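Local coordinates for 4-hydroxythreonine-4-phosphate dehydrogenase (Legionella pneumophila subsp. pneumophila, PDB 6XMY), which probably catalyses the NAD(P)-dependent oxidation of 4-(phosphooxy)-L-threonine, a step in the biosynthesis of pyridoxine 5'-phosphate, at residues A50-L55 / V86-L91. Sequence-based numbering, arbitrary orientation. Where two conformers were deposited one is given.
Sequences ASELNL and VISGEL. With EDO (1,2-ethanediol), chain E; EDO (1,2-ethanediol), chain F.
Glu52 and Ser88 make the direct contact between residues 50-55, at the end of helix 43-52, and residues 86-91, in the loop that joins strand 74-79 to helix 96-111. Glu52 stands in the last helical turn with its CB pointing toward the loop; with CG anti to the backbone N (chi1 -175°) and the chain extended beyond it, the carboxylate is carried across to Ser88. In one of two conformers of Ser88, OG donates a hydrogen bond to Glu52 OE1 at 2.6 Å, meeting the lone pair on the side of the other carboxylate oxygen; the bond is therefore probably not permanent. Past Glu52 the helix ends in a Schellman motif: Asn54 takes a positive phi, while Leu55 N bonds back to Ala50 O (2.9 Å). Ser88 occupies the second position of a type II beta turn from Ile87 to Glu90, with Gly89 at positive phi. A 1,2-ethanediol molecule of chain E, probably from the crystallisation liquor, lies beside the pair, its O1 donating to Ser88 OG at 3.2 Å. Arg49 on the same helix touches Ser88 and forms a long, weak ion pair with Glu52 OE1, and Val86 packs on Leu45 and Arg49. The joint is thus a small polar one at the surface, the side chain of Ser88 about 14 Å from the bound NAD; the exposed carboxylate is probably charged, suited to accepting the serine hydroxyl, with Arg49 adding at most a weak bias.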
# COMPACT_ATOMS: atom_id res chain seq x y z
N ALA A 50 6.57 10.02 21.29
CA ALA A 50 7.59 9.19 21.94
C ALA A 50 7.51 9.32 23.46
O ALA A 50 7.61 8.32 24.19
CB ALA A 50 8.98 9.58 21.42
N SER A 51 7.34 10.54 23.95
CA SER A 51 7.18 10.73 25.39
C SER A 51 5.94 10.01 25.91
O SER A 51 5.99 9.37 26.97
CB SER A 51 7.11 12.22 25.71
OG SER A 51 8.36 12.84 25.49
N GLU A 52 4.82 10.11 25.19
CA GLU A 52 3.61 9.43 25.63
C GLU A 52 3.82 7.92 25.69
O GLU A 52 3.26 7.24 26.56
CB GLU A 52 2.45 9.78 24.70
CG GLU A 52 1.11 9.21 25.16
CD GLU A 52 -0.06 9.55 24.24
OE1 GLU A 52 0.17 10.13 23.16
OE2 GLU A 52 -1.20 9.22 24.60
N LEU A 53 4.63 7.38 24.77
CA LEU A 53 4.94 5.96 24.71
C LEU A 53 6.09 5.56 25.63
O LEU A 53 6.46 4.39 25.64
CB LEU A 53 5.28 5.56 23.27
CG LEU A 53 4.13 5.68 22.27
CD1 LEU A 53 4.65 5.49 20.86
CD2 LEU A 53 3.04 4.65 22.57
N ASN A 54 6.66 6.51 26.37
CA ASN A 54 7.78 6.25 27.27
C ASN A 54 9.01 5.72 26.53
O ASN A 54 9.77 4.90 27.06
CB ASN A 54 7.39 5.34 28.44
CG ASN A 54 6.34 5.97 29.33
OD1 ASN A 54 6.46 7.12 29.75
ND2 ASN A 54 5.28 5.22 29.62
N LEU A 55 9.20 6.19 25.29
CA LEU A 55 10.33 5.79 24.46
C LEU A 55 11.43 6.83 24.56
O LEU A 55 11.16 8.03 24.60
CB LEU A 55 9.89 5.69 23.00
CG LEU A 55 8.86 4.63 22.64
CD1 LEU A 55 8.46 4.74 21.18
CD2 LEU A 55 9.38 3.23 22.96
N VAL A 86 -1.45 18.06 18.05
CA VAL A 86 -2.15 16.80 17.88
C VAL A 86 -2.50 16.23 19.25
O VAL A 86 -1.70 16.27 20.19
CB VAL A 86 -1.28 15.82 17.08
CG1 VAL A 86 -1.99 14.47 16.93
CG2 VAL A 86 -0.91 16.40 15.71
N ILE A 87 -3.71 15.67 19.36
CA ILE A 87 -4.14 14.92 20.53
C ILE A 87 -4.34 13.48 20.06
O ILE A 87 -5.08 13.24 19.11
CB ILE A 87 -5.42 15.51 21.12
CG1 ILE A 87 -5.16 16.94 21.61
CG2 ILE A 87 -5.97 14.63 22.24
CD1 ILE A 87 -6.43 17.73 21.85
N SER A 88 -3.66 12.54 20.72
CA SER A 88 -3.73 11.14 20.30
C SER A 88 -5.16 10.66 20.22
O SER A 88 -5.95 10.84 21.16
CB SER A 88 -2.95 10.27 21.28
OG SER A 88 -1.61 10.69 21.34
N GLY A 89 -5.50 10.02 19.10
CA GLY A 89 -6.82 9.45 18.91
C GLY A 89 -7.90 10.43 18.48
O GLY A 89 -9.02 10.00 18.20
N GLU A 90 -7.59 11.72 18.42
CA GLU A 90 -8.59 12.76 18.15
C GLU A 90 -8.35 13.31 16.75
O GLU A 90 -7.43 14.09 16.52
CB GLU A 90 -8.50 13.86 19.21
CG GLU A 90 -9.40 15.06 18.95
CD GLU A 90 -10.86 14.82 19.29
OE1 GLU A 90 -11.15 14.15 20.31
OE2 GLU A 90 -11.73 15.30 18.53
N LEU A 91 -9.19 12.90 15.80
CA LEU A 91 -9.09 13.43 14.45
C LEU A 91 -9.32 14.94 14.46
O LEU A 91 -10.17 15.45 15.19
CB LEU A 91 -10.13 12.79 13.54
CG LEU A 91 -9.91 11.33 13.16
CD1 LEU A 91 -11.12 10.80 12.42
CD2 LEU A 91 -8.65 11.18 12.31
C1 EDO E . 0.95 13.76 20.58
O1 EDO E . -0.22 13.26 19.94
C2 EDO E . 1.07 13.11 21.94
O2 EDO E . 1.25 11.71 21.74
C1 EDO F . 2.42 18.20 18.93
O1 EDO F . 1.50 18.08 17.84
C2 EDO F . 1.93 17.37 20.12
O2 EDO F . 0.70 17.88 20.64